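Local coordinates for hypothetical protein PH0495 (Pyrococcus horikoshii, PDB 1X3L) that catalyses the ATP-dependent, magnesium-supported phosphorylation of D-glycerate to 2-phosphoglycerate, and also accepts other nucleotides or pyrophosphate as phosphate donor, at residues A[138-143]-A[147-152]; A[153-158]-A[231-236]; A[167-172]-A[222-227]. All coordinates share one frame; numbering follows the deposited sequence.

Contact 1: A[138-143]-A[147-152]; sequences ELPEEG and EDLKLT. With EDO (1,2-ethanediol), chain E.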
loop_
_atom_site.group_PDB
_atom_site.type_symbol
_atom_site.label_atom_id
_atom_site.label_comp_id
_atom_site.label_asym_id
_atom_site.label_seq_id
_atom_site.Cartn_x
_atom_site.Cartn_y
_atom_site.Cartn_z
ATOM N N GLU A 138 15.855 -1.330 -9.952
ATOM C CA GLU A 138 16.381 -2.653 -10.247
ATOM C C GLU A 138 17.765 -2.652 -10.881
ATOM O O GLU A 138 18.120 -1.762 -11.654
ATOM C CB GLU A 138 15.400 -3.413 -11.150
ATOM C CG GLU A 138 15.880 -4.799 -11.574
ATOM C CD GLU A 138 16.301 -5.668 -10.398
ATOM O OE1 GLU A 138 15.473 -5.910 -9.498
ATOM O OE2 GLU A 138 17.463 -6.116 -10.371
ATOM N N LEU A 139 18.540 -3.671 -10.528
ATOM C CA LEU A 139 19.888 -3.863 -11.035
ATOM C C LEU A 139 20.130 -5.371 -11.086
ATOM O O LEU A 139 20.333 -6.010 -10.056
ATOM C CB LEU A 139 20.908 -3.197 -10.106
ATOM C CG LEU A 139 22.372 -3.267 -10.548
ATOM C CD1 LEU A 139 22.523 -2.637 -11.930
ATOM C CD2 LEU A 139 23.252 -2.553 -9.532
ATOM N N PRO A 140 20.086 -5.962 -12.288
ATOM C CA PRO A 140 20.299 -7.403 -12.470
ATOM C C PRO A 140 21.674 -7.878 -11.991
ATOM O O PRO A 140 22.620 -7.096 -11.935
ATOM C CB PRO A 140 20.121 -7.591 -13.977
ATOM C CG PRO A 140 19.176 -6.479 -14.348
ATOM C CD PRO A 140 19.743 -5.321 -13.569
ATOM N N GLU A 141 21.771 -9.156 -11.637
ATOM C CA GLU A 141 23.030 -9.736 -11.183
ATOM C C GLU A 141 24.032 -9.769 -12.340
ATOM O O GLU A 141 23.682 -9.459 -13.480
ATOM C CB GLU A 141 22.797 -11.148 -10.642
ATOM C CG GLU A 141 22.250 -11.201 -9.214
ATOM C CD GLU A 141 23.236 -10.669 -8.180
ATOM O OE1 GLU A 141 24.458 -10.691 -8.447
ATOM O OE2 GLU A 141 22.793 -10.240 -7.091
ATOM N N GLU A 142 25.271 -10.161 -12.054
ATOM C CA GLU A 142 26.309 -10.177 -13.083
ATOM C C GLU A 142 25.973 -10.974 -14.345
ATOM O O GLU A 142 25.445 -12.083 -14.283
ATOM C CB GLU A 142 27.644 -10.659 -12.490
ATOM C CG GLU A 142 27.835 -12.169 -12.361
ATOM C CD GLU A 142 26.810 -12.836 -11.469
ATOM O OE1 GLU A 142 26.339 -12.183 -10.512
ATOM O OE2 GLU A 142 26.489 -14.022 -11.718
ATOM N N GLY A 143 26.274 -10.374 -15.493
ATOM C CA GLY A 143 26.022 -11.017 -16.770
ATOM C C GLY A 143 24.580 -10.969 -17.231
ATOM O O GLY A 143 24.283 -11.275 -18.385
ATOM N N GLU A 147 17.162 -6.927 -20.391
ATOM C CA GLU A 147 16.372 -7.674 -21.357
ATOM C C GLU A 147 16.284 -9.144 -20.961
ATOM O O GLU A 147 15.285 -9.808 -21.243
ATOM C CB GLU A 147 16.969 -7.533 -22.757
ATOM C CG GLU A 147 16.002 -7.911 -23.868
ATOM C CD GLU A 147 14.668 -7.184 -23.749
ATOM O OE1 GLU A 147 14.671 -5.936 -23.650
ATOM O OE2 GLU A 147 13.616 -7.861 -23.758
ATOM N N ASP A 148 17.328 -9.656 -20.311
ATOM C CA ASP A 148 17.314 -11.046 -19.866
ATOM C C ASP A 148 16.268 -11.164 -18.767
ATOM O O ASP A 148 15.550 -12.159 -18.678
ATOM C CB ASP A 148 18.677 -11.473 -19.309
ATOM C CG ASP A 148 19.730 -11.630 -20.387
ATOM O OD1 ASP A 148 19.415 -12.197 -21.456
ATOM O OD2 ASP A 148 20.882 -11.199 -20.157
ATOM N N LEU A 149 16.195 -10.135 -17.928
ATOM C CA LEU A 149 15.234 -10.105 -16.835
ATOM C C LEU A 149 13.816 -10.144 -17.393
ATOM O O LEU A 149 12.991 -10.947 -16.956
ATOM C CB LEU A 149 15.429 -8.841 -15.993
ATOM C CG LEU A 149 14.354 -8.527 -14.946
ATOM C CD1 LEU A 149 14.156 -9.711 -14.008
ATOM C CD2 LEU A 149 14.769 -7.288 -14.170
ATOM N N LYS A 150 13.546 -9.285 -18.372
ATOM C CA LYS A 150 12.225 -9.228 -18.991
ATOM C C LYS A 150 11.806 -10.581 -19.553
ATOM O O LYS A 150 10.702 -11.051 -19.296
ATOM C CB LYS A 150 12.198 -8.183 -20.109
ATOM C CG LYS A 150 12.410 -6.747 -19.649
ATOM C CD LYS A 150 12.258 -5.783 -20.821
ATOM C CE LYS A 150 12.486 -4.347 -20.404
ATOM N NZ LYS A 150 12.285 -3.406 -21.543
ATOM N N LEU A 151 12.689 -11.209 -20.321
ATOM C CA LEU A 151 12.376 -12.507 -20.904
ATOM C C LEU A 151 12.079 -13.544 -19.824
ATOM O O LEU A 151 11.171 -14.365 -19.970
ATOM C CB LEU A 151 13.536 -12.993 -21.777
ATOM C CG LEU A 151 13.918 -12.095 -22.959
ATOM C CD1 LEU A 151 15.043 -12.750 -23.751
ATOM C CD2 LEU A 151 12.704 -11.865 -23.851
ATOM N N THR A 152 12.847 -13.506 -18.741
ATOM C CA THR A 152 12.652 -14.452 -17.650
ATOM C C THR A 152 11.292 -14.221 -16.997
ATOM O O THR A 152 10.499 -15.149 -16.849
ATOM C CB THR A 152 13.758 -14.312 -16.582
ATOM O OG1 THR A 152 15.041 -14.510 -17.189
ATOM C CG2 THR A 152 13.565 -15.347 -15.481
HETATM C C1 EDO E . 28.189 -6.610 -13.878
HETATM O O1 EDO E . 29.035 -7.762 -13.766
HETATM C C2 EDO E . 27.780 -6.391 -15.336
HETATM O O2 EDO E . 27.061 -7.531 -15.827
#
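Glu138 and Leu149 meet where the loop between helices 133-136 and 146-158 folds back on the first turns of helix 146-158. This helix and helix 163-171 lie between strands 124-129 and 188-194 of a Rossmann-like, six-stranded parallel sheet of strand order 3-2-1-4-5-6. The apolar part is carried by one methyl group. Leu149 CD2 lies 3.8 Å from Glu138 CG, the two side chains crossing obliquely, and 4.5 Å from Pro140 CG, a looser touch. Leu149 holds CG anti to its backbone N (chi1 170°), which sends the branch from the helix toward the loop. Glu138 offers its CG methylene to the leucine, while a bend at chi2 (53°) carries its carboxylate elsewhere: OE1 forms a salt bridge with Lys177 and OE2 is hydrogen-bonded to Ser174. Glu138 OE2 also takes a weak, strongly bent bond from Leu139 N (2.7 Å), so this buried acid has several partners.

Polar groups border the other end. Asp148 OD2 is 3.8 Å from Gly143 O without bonding to it; its main partner is Ser145 N, close to the helix start. Gly143 N, at 3.0 Å, donates an almost straight bond to O2 of a bound ethanediol, probably from the crystallisation liquor. Within the helix, Asp148 O accepts from Thr152 N and, on the opposite face of its carbonyl plane, from Thr152 OG1 at 2.8 Å.

Contact 2: A[153-158]-A[231-236]; sequences TDLLLK and EKVPES. With EDO (1,2-ethanediol), chain F.
Leu155 sets CG anti to its carbonyl carbon (chi1 -64°) and extends onward (chi2 175°), which carries CD1 away from helix 146-158 to the backbone at Lys232 and Val233. That methyl makes every close approach of the contact. Leu155 CD1 rests against the peptide joining the two residues, 3.5 Å from Lys232 O and 3.7 Å from Val233 N, and so covers main chain as much as side chain. On one side Leu155 CD1 meets Lys232 CB at 3.8 Å. On the other, Leu155 CD1 faces the methyl Val233 CG1 at 4.0 Å.

The contact joins the last turns of helix 146-158 to the connection between helices 217-226 and 235-246, the pair that follows strand 188-194 of the Rossmann-like sheet and precedes strand 260-266. Pro234 occupies the N-cap position of helix 235-246, and Val233 just before it is buried, its side chain also touching Leu224 of helix 217-226. Leu155 itself is partly exposed and leans on Ile229 as well.

Lys232 gives the leucine only the base of its side chain. Beyond CB the chain leads away, bends at chi4 (65°), and its NZ is hydrogen-bonded to the carbonyl oxygen of Asp228. Farther along the same segment, Glu231 OE1 takes a weak 3.4 Å hydrogen bond from O2 of a second ethanediol, which is also hydrogen-bonded to Lys221.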
loop_
_atom_site.group_PDB
_atom_site.type_symbol
_atom_site.label_atom_id
_atom_site.label_comp_id
_atom_site.label_asym_id
_atom_site.label_seq_id
_atom_site.Cartn_x
_atom_site.Cartn_y
_atom_site.Cartn_z
ATOM N N THR A 153 11.026 -12.977 -16.613
ATOM C CA THR A 153 9.755 -12.639 -15.982
ATOM C C THR A 153 8.581 -12.992 -16.892
ATOM O O THR A 153 7.515 -13.382 -16.414
ATOM C CB THR A 153 9.682 -11.137 -15.625
ATOM O OG1 THR A 153 10.029 -10.355 -16.771
ATOM C CG2 THR A 153 10.634 -10.806 -14.491
ATOM N N ASP A 154 8.781 -12.865 -18.203
ATOM C CA ASP A 154 7.727 -13.175 -19.168
ATOM C C ASP A 154 7.430 -14.662 -19.258
ATOM O O ASP A 154 6.272 -15.061 -19.388
ATOM C CB ASP A 154 8.090 -12.653 -20.560
ATOM C CG ASP A 154 7.808 -11.175 -20.719
ATOM O OD1 ASP A 154 6.666 -10.758 -20.426
ATOM O OD2 ASP A 154 8.721 -10.432 -21.140
ATOM N N LEU A 155 8.474 -15.482 -19.202
ATOM C CA LEU A 155 8.299 -16.926 -19.276
ATOM C C LEU A 155 7.632 -17.434 -18.002
ATOM O O LEU A 155 6.963 -18.468 -18.008
ATOM C CB LEU A 155 9.652 -17.612 -19.474
ATOM C CG LEU A 155 10.368 -17.289 -20.788
ATOM C CD1 LEU A 155 11.743 -17.937 -20.795
ATOM C CD2 LEU A 155 9.536 -17.783 -21.963
ATOM N N LEU A 156 7.819 -16.700 -16.910
ATOM C CA LEU A 156 7.223 -17.079 -15.638
ATOM C C LEU A 156 5.712 -16.883 -15.713
ATOM O O LEU A 156 4.940 -17.740 -15.281
ATOM C CB LEU A 156 7.812 -16.238 -14.503
ATOM C CG LEU A 156 9.274 -16.536 -14.161
ATOM C CD1 LEU A 156 9.781 -15.535 -13.145
ATOM C CD2 LEU A 156 9.391 -17.948 -13.621
ATOM N N LEU A 157 5.301 -15.753 -16.276
ATOM C CA LEU A 157 3.885 -15.440 -16.425
ATOM C C LEU A 157 3.261 -16.321 -17.506
ATOM O O LEU A 157 2.234 -16.960 -17.283
ATOM C CB LEU A 157 3.714 -13.967 -16.796
ATOM C CG LEU A 157 4.265 -12.962 -15.783
ATOM C CD1 LEU A 157 4.245 -11.570 -16.383
ATOM C CD2 LEU A 157 3.441 -13.013 -14.505
ATOM N N LYS A 158 3.892 -16.354 -18.675
ATOM C CA LYS A 158 3.403 -17.158 -19.789
ATOM C C LYS A 158 3.065 -18.591 -19.391
ATOM O O LYS A 158 2.125 -19.182 -19.919
ATOM C CB LYS A 158 4.439 -17.192 -20.916
ATOM C CG LYS A 158 4.259 -16.131 -21.991
ATOM C CD LYS A 158 5.221 -16.387 -23.146
ATOM C CE LYS A 158 4.983 -15.432 -24.306
ATOM N NZ LYS A 158 5.911 -15.716 -25.441
ATOM N N GLU A 231 15.225 -24.281 -19.277
ATOM C CA GLU A 231 16.034 -24.291 -20.490
ATOM C C GLU A 231 15.627 -23.151 -21.419
ATOM O O GLU A 231 16.361 -22.800 -22.342
ATOM C CB GLU A 231 15.880 -25.628 -21.224
ATOM C CG GLU A 231 16.355 -26.845 -20.439
ATOM C CD GLU A 231 17.859 -26.859 -20.216
ATOM O OE1 GLU A 231 18.350 -27.779 -19.523
ATOM O OE2 GLU A 231 18.552 -25.957 -20.732
ATOM N N LYS A 232 14.458 -22.572 -21.166
ATOM C CA LYS A 232 13.962 -21.483 -21.997
ATOM C C LYS A 232 14.502 -20.113 -21.600
ATOM O O LYS A 232 14.597 -19.214 -22.436
ATOM C CB LYS A 232 12.431 -21.462 -21.980
ATOM C CG LYS A 232 11.781 -22.691 -22.610
ATOM C CD LYS A 232 10.261 -22.546 -22.650
ATOM C CE LYS A 232 9.591 -23.714 -23.364
ATOM N NZ LYS A 232 9.766 -25.007 -22.642
ATOM N N VAL A 233 14.857 -19.947 -20.329
ATOM C CA VAL A 233 15.392 -18.670 -19.861
ATOM C C VAL A 233 16.784 -18.465 -20.445
ATOM O O VAL A 233 17.462 -19.429 -20.792
ATOM C CB VAL A 233 15.499 -18.629 -18.323
ATOM C CG1 VAL A 233 14.129 -18.835 -17.704
ATOM C CG2 VAL A 233 16.474 -19.692 -17.838
ATOM N N PRO A 234 17.231 -17.204 -20.562
ATOM C CA PRO A 234 18.564 -16.955 -21.115
ATOM C C PRO A 234 19.659 -17.707 -20.357
ATOM O O PRO A 234 19.501 -18.047 -19.182
ATOM C CB PRO A 234 18.707 -15.436 -21.009
ATOM C CG PRO A 234 17.813 -15.084 -19.860
ATOM C CD PRO A 234 16.609 -15.949 -20.112
ATOM N N GLU A 235 20.766 -17.961 -21.045
ATOM C CA GLU A 235 21.892 -18.679 -20.466
ATOM C C GLU A 235 22.429 -17.958 -19.231
ATOM O O GLU A 235 22.811 -18.593 -18.251
ATOM C CB GLU A 235 23.007 -18.820 -21.509
ATOM C CG GLU A 235 23.956 -19.988 -21.276
ATOM C CD GLU A 235 25.166 -19.943 -22.195
ATOM O OE1 GLU A 235 24.990 -19.673 -23.406
ATOM O OE2 GLU A 235 26.293 -20.185 -21.708
ATOM N N SER A 236 22.447 -16.630 -19.286
ATOM C CA SER A 236 22.948 -15.819 -18.182
ATOM C C SER A 236 22.184 -16.067 -16.885
ATOM O O SER A 236 22.755 -15.975 -15.798
ATOM C CB SER A 236 22.873 -14.333 -18.539
ATOM O OG SER A 236 21.527 -13.903 -18.657
HETATM C C1 EDO F . 19.843 -29.197 -15.183
HETATM O O1 EDO F . 20.030 -29.364 -13.771
HETATM C C2 EDO F . 20.960 -28.329 -15.760
HETATM O O2 EDO F . 20.779 -28.168 -17.170
#

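Contact 3: A[167-172]-A[222-227]; sequences NTVRKH and RILELY
Val169 and Ile223 pack their branched side chains between helices 163-171 and 217-226, which stand in successive connections of the Rossmann-like parallel sheet, one before strand 188-194 and the other after it. The short segments run at 124° to each other, closer to antiparallel than to parallel, with axes 10.4 Å apart. The approach is wholly apolar and all four touching residues are buried.

Ile223 lies across both neighbours of the facing helix, one branch for each. On its short branch, Ile223 CG2 meets Val169 CG2 at 3.8 Å. The long branch carries on, extended at chi2 (174°), until Ile223 CD1 reaches the flank of Thr168, 3.9 Å from both Thr168 CB and Thr168 CG2. Thr168 presents its hydrocarbon side to the isoleucine, while OG1, placed beside its own backbone N, is hydrogen-bonded back to His164 O one turn earlier.

Val169 divides its methyls in the same manner. On the branch anti to the backbone N, Val169 CG1 lies 4.2 Å from Leu224 CD2; the CB of Leu224 does not point at the facing helix, but the end of its side chain comes nearer to it. Leu156 touches both Val169 and Leu224, so helix 146-158 also packs against this pair.

Beside the packing, the helix end at His172 is tied down by its own imidazole: His172 ND1 donates a 2.7 Å bond to Thr168 O, nearly in the ring plane and close to straight at 164°.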
loop_
_atom_site.group_PDB
_atom_site.type_symbol
_atom_site.label_atom_id
_atom_site.label_comp_id
_atom_site.label_asym_id
_atom_site.label_seq_id
_atom_site.Cartn_x
_atom_site.Cartn_y
_atom_site.Cartn_z
ATOM N N ASN A 167 8.618 -14.101 -7.427
ATOM C CA ASN A 167 9.394 -13.210 -6.574
ATOM C C ASN A 167 10.672 -13.925 -6.149
ATOM O O ASN A 167 11.720 -13.306 -5.997
ATOM C CB ASN A 167 8.595 -12.835 -5.324
ATOM C CG ASN A 167 7.356 -12.024 -5.643
ATOM O OD1 ASN A 167 7.077 -11.731 -6.807
ATOM N ND2 ASN A 167 6.602 -11.659 -4.610
ATOM N N THR A 168 10.570 -15.233 -5.949
ATOM C CA THR A 168 11.719 -16.037 -5.548
ATOM C C THR A 168 12.780 -16.016 -6.639
ATOM O O THR A 168 13.967 -15.824 -6.364
ATOM C CB THR A 168 11.311 -17.491 -5.283
ATOM O OG1 THR A 168 10.484 -17.542 -4.115
ATOM C CG2 THR A 168 12.541 -18.368 -5.078
ATOM N N VAL A 169 12.345 -16.216 -7.878
ATOM C CA VAL A 169 13.265 -16.209 -8.999
ATOM C C VAL A 169 13.834 -14.809 -9.196
ATOM O O VAL A 169 15.045 -14.650 -9.303
ATOM C CB VAL A 169 12.574 -16.676 -10.302
ATOM C CG1 VAL A 169 13.541 -16.573 -11.471
ATOM C CG2 VAL A 169 12.099 -18.114 -10.152
ATOM N N ARG A 170 12.968 -13.795 -9.220
ATOM C CA ARG A 170 13.422 -12.418 -9.419
ATOM C C ARG A 170 14.375 -11.946 -8.322
ATOM O O ARG A 170 15.359 -11.251 -8.600
ATOM C CB ARG A 170 12.230 -11.455 -9.523
ATOM C CG ARG A 170 11.357 -11.664 -10.766
ATOM C CD ARG A 170 10.306 -10.555 -10.957
ATOM N NE ARG A 170 9.440 -10.394 -9.789
ATOM C CZ ARG A 170 9.697 -9.580 -8.768
ATOM N NH1 ARG A 170 10.796 -8.835 -8.762
ATOM N NH2 ARG A 170 8.862 -9.523 -7.739
ATOM N N LYS A 171 14.091 -12.319 -7.077
ATOM C CA LYS A 171 14.957 -11.925 -5.971
ATOM C C LYS A 171 16.360 -12.515 -6.119
ATOM O O LYS A 171 17.338 -11.923 -5.653
ATOM C CB LYS A 171 14.357 -12.360 -4.628
ATOM C CG LYS A 171 13.140 -11.542 -4.199
ATOM C CD LYS A 171 12.613 -11.970 -2.832
ATOM C CE LYS A 171 11.443 -11.084 -2.414
ATOM N NZ LYS A 171 11.042 -11.295 -0.998
ATOM N N HIS A 172 16.463 -13.669 -6.773
ATOM C CA HIS A 172 17.762 -14.314 -6.950
ATOM C C HIS A 172 18.547 -13.934 -8.205
ATOM O O HIS A 172 19.544 -14.577 -8.527
ATOM C CB HIS A 172 17.618 -15.837 -6.860
ATOM C CG HIS A 172 17.383 -16.329 -5.465
ATOM N ND1 HIS A 172 16.144 -16.288 -4.859
ATOM C CD2 HIS A 172 18.243 -16.792 -4.527
ATOM C CE1 HIS A 172 16.253 -16.701 -3.609
ATOM N NE2 HIS A 172 17.515 -17.011 -3.382
ATOM N N ARG A 222 14.300 -25.035 -8.875
ATOM C CA ARG A 222 13.163 -25.954 -8.820
ATOM C C ARG A 222 11.972 -25.343 -9.541
ATOM O O ARG A 222 11.295 -26.007 -10.327
ATOM C CB ARG A 222 12.768 -26.228 -7.369
ATOM C CG ARG A 222 13.765 -27.051 -6.581
ATOM C CD ARG A 222 13.462 -26.964 -5.091
ATOM N NE ARG A 222 14.280 -27.878 -4.296
ATOM C CZ ARG A 222 14.355 -27.842 -2.969
ATOM N NH1 ARG A 222 13.668 -26.933 -2.291
ATOM N NH2 ARG A 222 15.107 -28.720 -2.321
ATOM N N ILE A 223 11.727 -24.067 -9.262
ATOM C CA ILE A 223 10.619 -23.332 -9.859
ATOM C C ILE A 223 10.722 -23.235 -11.376
ATOM O O ILE A 223 9.750 -23.501 -12.085
ATOM C CB ILE A 223 10.528 -21.905 -9.265
ATOM C CG1 ILE A 223 10.030 -21.979 -7.818
ATOM C CG2 ILE A 223 9.613 -21.036 -10.116
ATOM C CD1 ILE A 223 10.042 -20.651 -7.089
ATOM N N LEU A 224 11.890 -22.847 -11.877
ATOM C CA LEU A 224 12.078 -22.725 -13.318
ATOM C C LEU A 224 11.892 -24.068 -14.009
ATOM O O LEU A 224 11.343 -24.138 -15.107
ATOM C CB LEU A 224 13.468 -22.159 -13.633
ATOM C CG LEU A 224 13.676 -20.687 -13.268
ATOM C CD1 LEU A 224 15.083 -20.256 -13.650
ATOM C CD2 LEU A 224 12.650 -19.831 -13.992
ATOM N N GLU A 225 12.345 -25.135 -13.360
ATOM C CA GLU A 225 12.214 -26.474 -13.918
ATOM C C GLU A 225 10.764 -26.943 -13.838
ATOM O O GLU A 225 10.223 -27.489 -14.801
ATOM C CB GLU A 225 13.121 -27.455 -13.165
ATOM C CG GLU A 225 14.611 -27.215 -13.379
ATOM C CD GLU A 225 15.481 -28.204 -12.622
ATOM O OE1 GLU A 225 15.392 -28.246 -11.375
ATOM O OE2 GLU A 225 16.252 -28.941 -13.273
ATOM N N LEU A 226 10.139 -26.722 -12.685
ATOM C CA LEU A 226 8.754 -27.119 -12.469
ATOM C C LEU A 226 7.832 -26.602 -13.569
ATOM O O LEU A 226 6.848 -27.251 -13.921
ATOM C CB LEU A 226 8.260 -26.601 -11.117
ATOM C CG LEU A 226 6.797 -26.917 -10.795
ATOM C CD1 LEU A 226 6.614 -28.425 -10.698
ATOM C CD2 LEU A 226 6.393 -26.240 -9.494
ATOM N N TYR A 227 8.153 -25.431 -14.107
ATOM C CA TYR A 227 7.347 -24.833 -15.162
ATOM C C TYR A 227 8.006 -24.969 -16.528
ATOM O O TYR A 227 7.691 -24.231 -17.461
ATOM C CB TYR A 227 7.088 -23.363 -14.832
ATOM C CG TYR A 227 6.169 -23.180 -13.643
ATOM C CD1 TYR A 227 6.345 -22.120 -12.754
ATOM C CD2 TYR A 227 5.116 -24.066 -13.409
ATOM C CE1 TYR A 227 5.496 -21.950 -11.661
ATOM C CE2 TYR A 227 4.261 -23.903 -12.323
ATOM C CZ TYR A 227 4.457 -22.845 -11.454
ATOM O OH TYR A 227 3.614 -22.679 -10.383
#

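In the fold
The three contacts belong to one peripheral group of helices beside the parallel sheet, their centres about 10 to 14 Å apart and about 25 to 29 Å from the centre of the chain. Helix 146-158 serves contact 1 with its first turns and contact 2 with its last. These two meet directly: Asp148 OD2 lies 3.2 Å from Ser236 OG, a weak hydrogen bond, and Thr152 OG1 packs on Pro234 CD. Contact 3 falls between the two segments of contact 2 in sequence and abuts it through Thr153 CG2 and Arg170 CD, 3.6 Å apart. All three lie away from Lys58, the substrate-binding residue inferred by similarity.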